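Local coordinates for protein BlEst2 (Bacillus licheniformis, PDB 6WPX) that is probably a lipase-type esterase of the alpha/beta-hydrolase fold that cleaves ester bonds and is captured here in its propeptide form, at residues A[66-69]-A[70-74]; A[118-121]-A[122-126]; A[251-254]-A[255-258]; A[262-265]-A[266-269]. All coordinates share one frame; numbering follows the deposited sequence.

Interaction 1 of 4, residues A[66-69]-A[70-74]; sequences ENDM and AEQAW
Asp68 and Gln72 are joined twice where helix 69-75 of the alpha/beta-hydrolase domain begins, once through side chains and once through backbone. Gln72 NE2 gives Asp68 OD2 a nearly straight hydrogen bond (2.8 Å, 176°). The acceptor lies in the amide plane of Gln72, but NE2 meets OD2 from above the carboxylate, the two flat groups being turned 72° apart. A bend at chi2 (-72°) carries the amide back toward the helix start; Gln72 CG itself lies 3.3 Å from Asp68 O. That carbonyl takes Gln72 N at 2.8 Å, and Ala73 N bonds to Met69 O one residue on. Asp68 OD2 also accepts from a water that donates to Glu71 OE1 as well; Asp68 OD2 and Glu71 OE1 stand 4.5 Å apart, and this bridge is likely to ease their repulsion. Further out, Asp68 OD1 accepts from Asn261 N, tying the turn to helix 260-267. A leucine in place of Asp68 would probably leave Gln72 NE2 and Asn261 N without their acceptors and the glutamine amide freer to turn. The approach to the helix is shaped by an Asx turn at Asn67, whose OD1 also accepts from Gly260 N and whose ND2 bonds Ile258 O and Ala62 O. Within the turn, Met69 N stands above the carbonyl plane of the asparagine side chain, 3.2 Å from Asn67 OD1.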
# COMPACT_ATOMS: atom_id res chain seq x y z
N GLU A 66 0.09 22.90 3.89
CA GLU A 66 0.11 22.70 5.35
C GLU A 66 1.44 22.04 5.73
O GLU A 66 1.48 21.15 6.57
CB GLU A 66 -1.12 21.87 5.82
CG GLU A 66 -2.43 22.62 5.59
CD GLU A 66 -3.69 21.92 6.03
OE1 GLU A 66 -3.62 20.99 6.86
OE2 GLU A 66 -4.78 22.37 5.59
N ASN A 67 2.53 22.47 5.05
CA ASN A 67 3.86 21.88 5.18
C ASN A 67 4.94 22.95 5.06
O ASN A 67 4.83 23.85 4.24
CB ASN A 67 4.05 20.79 4.09
CG ASN A 67 5.14 19.80 4.39
OD1 ASN A 67 5.96 20.00 5.30
ND2 ASN A 67 5.15 18.68 3.68
N ASP A 68 5.99 22.85 5.89
CA ASP A 68 7.13 23.79 5.93
C ASP A 68 8.44 23.16 5.47
O ASP A 68 9.50 23.68 5.81
CB ASP A 68 7.30 24.36 7.35
CG ASP A 68 7.70 23.32 8.39
OD1 ASP A 68 7.39 22.13 8.19
OD2 ASP A 68 8.35 23.69 9.37
N MET A 69 8.39 22.06 4.72
CA MET A 69 9.60 21.36 4.24
C MET A 69 10.61 22.27 3.51
O MET A 69 11.82 22.18 3.78
CB MET A 69 9.23 20.16 3.37
CG MET A 69 10.42 19.30 3.01
SD MET A 69 11.25 18.54 4.46
CE MET A 69 10.22 17.07 4.69
N ALA A 70 10.14 23.14 2.59
CA ALA A 70 11.03 24.05 1.86
C ALA A 70 11.77 24.99 2.84
O ALA A 70 12.98 25.21 2.70
CB ALA A 70 10.24 24.86 0.84
N GLU A 71 11.03 25.53 3.82
CA GLU A 71 11.57 26.44 4.85
C GLU A 71 12.55 25.67 5.74
O GLU A 71 13.58 26.22 6.10
CB GLU A 71 10.42 27.04 5.68
CG GLU A 71 10.84 28.02 6.75
CD GLU A 71 9.71 28.68 7.52
OE1 GLU A 71 8.74 27.97 7.89
OE2 GLU A 71 9.82 29.89 7.81
N GLN A 72 12.24 24.42 6.06
CA GLN A 72 13.13 23.55 6.86
C GLN A 72 14.48 23.38 6.15
O GLN A 72 15.52 23.52 6.77
CB GLN A 72 12.47 22.18 7.10
CG GLN A 72 11.32 22.24 8.10
CD GLN A 72 11.77 22.46 9.52
OE1 GLN A 72 12.89 22.11 9.91
NE2 GLN A 72 10.91 23.06 10.32
N ALA A 73 14.45 23.10 4.85
CA ALA A 73 15.65 22.93 4.03
C ALA A 73 16.46 24.22 3.99
O ALA A 73 17.65 24.21 4.32
CB ALA A 73 15.27 22.48 2.62
N TRP A 74 15.81 25.34 3.64
CA TRP A 74 16.45 26.65 3.57
C TRP A 74 17.05 27.09 4.90
O TRP A 74 18.23 27.45 4.94
CB TRP A 74 15.48 27.70 3.03
CG TRP A 74 16.10 29.07 2.89
CD1 TRP A 74 16.80 29.54 1.83
CD2 TRP A 74 16.15 30.09 3.89
NE1 TRP A 74 17.26 30.81 2.08
CE2 TRP A 74 16.86 31.18 3.34
CE3 TRP A 74 15.64 30.20 5.20
CZ2 TRP A 74 17.09 32.36 4.05
CZ3 TRP A 74 15.89 31.37 5.91
CH2 TRP A 74 16.58 32.44 5.33
O HOH W 1 7.30 23.99 2.37
O HOH W 2 10.05 25.88 9.30

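Interaction 2 of 4, residues A[118-121]-A[122-126]; sequences YSKG and GIDSQ
From the nucleophile elbow, the sharp strand-to-helix turn of alpha/beta hydrolases, Lys120 reaches over the first turn of helix 121-131 to Asp124. The lysine chain runs extended and folds only at its last torsion (chi4 -77°), which brings NZ to the syn lone pair of Asp124 OD1 in a 2.8 Å salt bridge. Both groups are buried and have second partners: NZ bonds Lys89 O, and Asp124 OD2 accepts from Asn94 ND2 of helix 91-109. A valine at Asp124 would probably leave the buried ammonium of Lys120 without its counter-charge. The elbow is a type II' beta turn from Tyr118 to Gly121, with Ser119, the probable nucleophile, at phi 53° and psi -132°; its CB lies over the centre of the Tyr118 ring. Gly121 has to be small, since a CB there would stand 2.8 Å from Tyr118 O. Lys120 O accepts both Ile123 N and Asp124 N, the latter at 3.0 Å. Ser125, its OG anti to its carbonyl carbon, turns the hydroxyl back along the helix, so that Gly121 O is gripped from opposite faces, by Ser125 N at 2.9 Å and Ser125 OG at 2.7 Å.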
# COMPACT_ATOMS: atom_id res chain seq x y z
N TYR A 118 9.23 10.69 -1.37
CA TYR A 118 8.09 10.20 -0.61
C TYR A 118 7.27 9.16 -1.34
O TYR A 118 6.94 9.37 -2.50
CB TYR A 118 7.20 11.41 -0.30
CG TYR A 118 5.82 11.12 0.27
CD1 TYR A 118 5.68 10.37 1.44
CD2 TYR A 118 4.70 11.78 -0.21
CE1 TYR A 118 4.45 10.24 2.08
CE2 TYR A 118 3.46 11.66 0.41
CZ TYR A 118 3.33 10.88 1.55
OH TYR A 118 2.10 10.76 2.13
N SER A 119 6.82 8.11 -0.60
CA SER A 119 5.86 7.12 -1.12
C SER A 119 6.37 6.54 -2.45
O SER A 119 7.56 6.25 -2.54
CB SER A 119 4.47 7.77 -1.16
OG SER A 119 3.47 7.18 -1.98
N LYS A 120 5.54 6.46 -3.51
CA LYS A 120 5.97 5.97 -4.80
C LYS A 120 7.17 6.75 -5.39
O LYS A 120 7.91 6.20 -6.22
CB LYS A 120 4.78 5.96 -5.78
CG LYS A 120 5.16 5.42 -7.16
CD LYS A 120 3.96 5.30 -8.11
CE LYS A 120 4.47 5.06 -9.51
NZ LYS A 120 4.96 6.34 -10.09
N GLY A 121 7.34 8.01 -4.99
CA GLY A 121 8.47 8.82 -5.43
C GLY A 121 9.81 8.15 -5.16
O GLY A 121 10.74 8.38 -5.91
N GLY A 122 9.91 7.33 -4.11
CA GLY A 122 11.14 6.60 -3.77
C GLY A 122 11.47 5.53 -4.79
O GLY A 122 12.64 5.23 -5.03
N ILE A 123 10.43 4.94 -5.40
CA ILE A 123 10.52 3.90 -6.45
C ILE A 123 10.89 4.58 -7.77
O ILE A 123 11.80 4.11 -8.45
CB ILE A 123 9.24 3.04 -6.59
CG1 ILE A 123 8.80 2.40 -5.24
CG2 ILE A 123 9.44 1.95 -7.67
CD1 ILE A 123 7.31 1.88 -5.34
N ASP A 124 10.20 5.70 -8.11
CA ASP A 124 10.50 6.49 -9.33
C ASP A 124 11.97 6.93 -9.26
O ASP A 124 12.67 6.97 -10.27
CB ASP A 124 9.62 7.75 -9.39
CG ASP A 124 8.12 7.52 -9.42
OD1 ASP A 124 7.70 6.38 -9.76
OD2 ASP A 124 7.38 8.49 -9.19
N SER A 125 12.43 7.28 -8.04
CA SER A 125 13.80 7.71 -7.79
C SER A 125 14.80 6.64 -8.15
O SER A 125 15.76 6.93 -8.87
CB SER A 125 13.98 8.16 -6.35
OG SER A 125 13.25 9.37 -6.19
N GLN A 126 14.57 5.41 -7.68
CA GLN A 126 15.46 4.28 -7.97
C GLN A 126 15.47 3.97 -9.41
O GLN A 126 16.53 3.68 -9.95
CB GLN A 126 15.06 3.02 -7.21
CG GLN A 126 15.73 2.86 -5.90
CD GLN A 126 15.84 1.40 -5.54
OE1 GLN A 126 14.86 0.65 -5.65
NE2 GLN A 126 17.00 0.97 -5.08

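Interaction 3 of 4, residues A[251-254]-A[255-258]; sequences KWDH and FSII
Trp252 crosses Ile257 at about a right angle, its CE3 lying 3.7 Å from Ile257 CG1, while its CB rests 3.5 Å from Ser256 OG. Just before it, Lys251 O accepts from a water that is hydrogen-bonded to Ser256 OG at 2.7 Å. The rest of the indole reaches Thr263 and Val266 of helix 260-267. Asp253 follows, and its exchange with Ser256 is reciprocal: Ser256 N donates to Asp253 OD1 at 2.8 Å, and Asp253 N returns a bond to Ser256 OG at 3.0 Å. Asp253 OD1 also takes Phe255 N at 2.9 Å. The two donors differ in approach, Phe255 N arriving on the anti side and close to the carboxylate plane, Ser256 N from above it. A chi1 of 59° holds the aspartate CG between its own N and carbonyl carbon, which turns OD1 to both amides. Asp253 O then accepts Ile257 N (3.1 Å), closing the turn that leads into the short 3-10 segment 256-258. The ring of His254 has its partners elsewhere: ND1 bonds Asp231 OD2 and the ring stacks on Tyr118, a placement consistent with the histidine of a Ser-His-Asp catalytic triad. With a carboxylate oxygen shared by two amides and a hydroxyl returning the bond, the turn is likely to hold the backbone on both flanks of His254 and to restrict its movement.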
# COMPACT_ATOMS: atom_id res chain seq x y z
N LYS A 251 7.55 7.51 14.77
CA LYS A 251 6.12 7.60 15.09
C LYS A 251 5.42 8.56 14.15
O LYS A 251 4.96 9.64 14.54
CB LYS A 251 5.92 7.92 16.58
CG LYS A 251 6.59 6.89 17.49
CD LYS A 251 6.28 7.18 18.93
CE LYS A 251 7.00 6.24 19.87
NZ LYS A 251 6.44 4.86 19.81
N TRP A 252 5.41 8.18 12.87
CA TRP A 252 4.78 8.95 11.81
C TRP A 252 3.76 8.08 11.11
O TRP A 252 3.91 6.87 11.05
CB TRP A 252 5.83 9.43 10.76
CG TRP A 252 7.08 9.99 11.37
CD1 TRP A 252 7.18 11.06 12.21
CD2 TRP A 252 8.41 9.46 11.23
NE1 TRP A 252 8.49 11.23 12.61
CE2 TRP A 252 9.26 10.25 12.03
CE3 TRP A 252 8.96 8.39 10.50
CZ2 TRP A 252 10.64 10.01 12.11
CZ3 TRP A 252 10.32 8.17 10.56
CH2 TRP A 252 11.15 8.96 11.38
N ASP A 253 2.72 8.73 10.58
CA ASP A 253 1.77 8.03 9.75
C ASP A 253 2.16 8.46 8.35
O ASP A 253 3.07 9.30 8.18
CB ASP A 253 0.30 8.34 10.13
CG ASP A 253 -0.13 9.79 10.06
OD1 ASP A 253 0.16 10.45 9.06
OD2 ASP A 253 -0.86 10.23 10.97
N HIS A 254 1.48 7.92 7.34
CA HIS A 254 1.81 8.24 5.95
C HIS A 254 1.69 9.72 5.60
O HIS A 254 2.39 10.15 4.70
CB HIS A 254 0.98 7.38 4.98
CG HIS A 254 1.67 7.18 3.67
ND1 HIS A 254 2.91 6.52 3.59
CD2 HIS A 254 1.27 7.54 2.44
CE1 HIS A 254 3.21 6.52 2.30
NE2 HIS A 254 2.27 7.15 1.58
N PHE A 255 0.84 10.49 6.29
CA PHE A 255 0.72 11.92 6.01
C PHE A 255 1.75 12.73 6.80
O PHE A 255 2.35 13.63 6.25
CB PHE A 255 -0.69 12.46 6.30
CG PHE A 255 -1.83 11.79 5.56
CD1 PHE A 255 -1.64 11.31 4.27
CD2 PHE A 255 -3.09 11.71 6.11
CE1 PHE A 255 -2.69 10.70 3.57
CE2 PHE A 255 -4.15 11.13 5.40
CZ PHE A 255 -3.94 10.63 4.15
N SER A 256 1.96 12.40 8.08
CA SER A 256 2.87 13.17 8.91
C SER A 256 4.38 13.01 8.56
O SER A 256 5.19 13.86 8.92
CB SER A 256 2.62 12.89 10.39
OG SER A 256 3.17 11.64 10.76
N ILE A 257 4.75 11.90 7.91
CA ILE A 257 6.14 11.58 7.56
C ILE A 257 6.78 12.61 6.60
O ILE A 257 8.00 12.68 6.51
CB ILE A 257 6.28 10.12 7.04
CG1 ILE A 257 7.73 9.60 7.22
CG2 ILE A 257 5.77 9.98 5.58
CD1 ILE A 257 7.91 8.09 6.89
N ILE A 258 5.97 13.42 5.92
CA ILE A 258 6.51 14.45 5.02
C ILE A 258 6.46 15.83 5.60
O ILE A 258 6.86 16.78 4.93
CB ILE A 258 5.92 14.43 3.59
CG1 ILE A 258 4.39 14.64 3.59
CG2 ILE A 258 6.36 13.16 2.90
CD1 ILE A 258 3.83 15.15 2.23
O HOH W 3 3.55 11.73 13.43

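Interaction 4 of 4, residues A[262-265]-A[266-269]; sequences LTFP and VFMP
Thr263 O is the main acceptor in helix 260-267, which packs against the central sheet of the alpha/beta-hydrolase domain. Phe267 N meets it at 2.9 Å, close to straight (163°), and Val266 N adds a weak bond. A second weak bond runs from Met268 N to Phe264 O at 2.8 Å. The helix is kinked at Pro265, whose nitrogen has no hydrogen to give to the turn before, and Pro269 likewise offers Pro265 O only its CD. The threonine hydroxyl bonds Ile257 O, fastening the helix to the loop ahead of it.

Outward from this backbone the contact is aromatic. Phe267, with CG between its own N and carbonyl carbon (chi1 62°), folds its ring back over the preceding turn. Phe264 CA consequently sits over one face of that ring in a CH-pi contact, 3.9 Å from the centroid, while Phe267 CD2 comes within 3.2 Å of Thr263 O. The two rings meet obliquely, planes 67° apart, with Phe264 CD2 and Phe267 CE1 touching at 3.5 Å. Both reach the sheet: Phe264 lies on Ile50, and Phe267 on Phe52, Ile142 and Leu144. Val266 sets CG2 3.4 Å from Leu262 O. Met268 crosses Phe264 obliquely and bends at its last torsion, making a Met-aromatic contact in which SD is 3.9 Å from Phe264 CE1.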
# COMPACT_ATOMS: atom_id res chain seq x y z
N LEU A 262 8.55 17.84 11.42
CA LEU A 262 8.64 16.54 12.04
C LEU A 262 9.83 15.73 11.53
O LEU A 262 10.55 15.17 12.34
CB LEU A 262 7.32 15.74 11.84
CG LEU A 262 6.01 16.32 12.47
CD1 LEU A 262 4.83 15.38 12.21
CD2 LEU A 262 6.16 16.53 14.00
N THR A 263 10.02 15.63 10.21
CA THR A 263 11.04 14.71 9.69
C THR A 263 12.28 15.35 9.09
O THR A 263 13.30 14.66 9.07
CB THR A 263 10.43 13.73 8.70
OG1 THR A 263 9.80 14.46 7.65
CG2 THR A 263 9.45 12.76 9.38
N PHE A 264 12.24 16.63 8.65
CA PHE A 264 13.49 17.21 8.17
C PHE A 264 14.61 17.10 9.24
O PHE A 264 15.70 16.65 8.87
CB PHE A 264 13.36 18.67 7.70
CG PHE A 264 14.63 19.16 7.04
CD1 PHE A 264 15.67 19.69 7.80
CD2 PHE A 264 14.80 19.05 5.66
CE1 PHE A 264 16.88 20.06 7.20
CE2 PHE A 264 16.01 19.43 5.06
CZ PHE A 264 17.04 19.94 5.84
N PRO A 265 14.40 17.47 10.53
CA PRO A 265 15.51 17.33 11.50
C PRO A 265 15.97 15.87 11.66
O PRO A 265 17.15 15.63 11.95
CB PRO A 265 14.89 17.86 12.81
CG PRO A 265 13.72 18.63 12.43
CD PRO A 265 13.19 18.01 11.19
N VAL A 266 15.04 14.90 11.42
CA VAL A 266 15.31 13.47 11.54
C VAL A 266 16.19 12.98 10.39
O VAL A 266 17.18 12.31 10.64
CB VAL A 266 14.03 12.60 11.71
CG1 VAL A 266 14.39 11.11 11.82
CG2 VAL A 266 13.21 13.06 12.92
N PHE A 267 15.87 13.32 9.14
CA PHE A 267 16.73 12.88 8.05
C PHE A 267 17.89 13.84 7.78
O PHE A 267 18.75 13.49 7.00
CB PHE A 267 15.94 12.53 6.76
CG PHE A 267 15.17 13.65 6.10
CD1 PHE A 267 15.83 14.65 5.39
CD2 PHE A 267 13.77 13.65 6.09
CE1 PHE A 267 15.11 15.67 4.75
CE2 PHE A 267 13.05 14.66 5.45
CZ PHE A 267 13.73 15.66 4.78
N MET A 268 17.94 15.02 8.43
CA MET A 268 19.05 15.97 8.23
C MET A 268 20.44 15.31 8.43
O MET A 268 21.27 15.47 7.53
CB MET A 268 18.91 17.25 9.03
CG MET A 268 20.01 18.28 8.70
SD MET A 268 19.86 19.81 9.63
CE MET A 268 20.19 19.22 11.32
N PRO A 269 20.70 14.50 9.48
CA PRO A 269 22.01 13.81 9.56
C PRO A 269 22.20 12.82 8.39
O PRO A 269 23.32 12.61 7.96
CB PRO A 269 21.95 13.04 10.89
CG PRO A 269 20.57 13.03 11.28
CD PRO A 269 19.87 14.20 10.67

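All four contacts belong to the alpha/beta-hydrolase domain and follow one another along the chain in series. Interactions 1, 3 and 4 touch one another, their centres 11 to 15 Å apart: helices 69-75 and 260-267 pack through Met69, Gln72, Ala73, Phe264 and Phe267, and Ile258 O of interaction 3 receives Asn67 ND2. Interaction 2, at the end of strand 113-118, stays about 8 to 9 Å from interactions 1 and 4 at the nearest atoms, but meets interaction 3 through Tyr118 OH and His254 O (2.7 Å). Segments 118-121 and 251-254 thus bring together Ser119 and His254, the probable nucleophile and triad histidine, while the paired helices lie farther off.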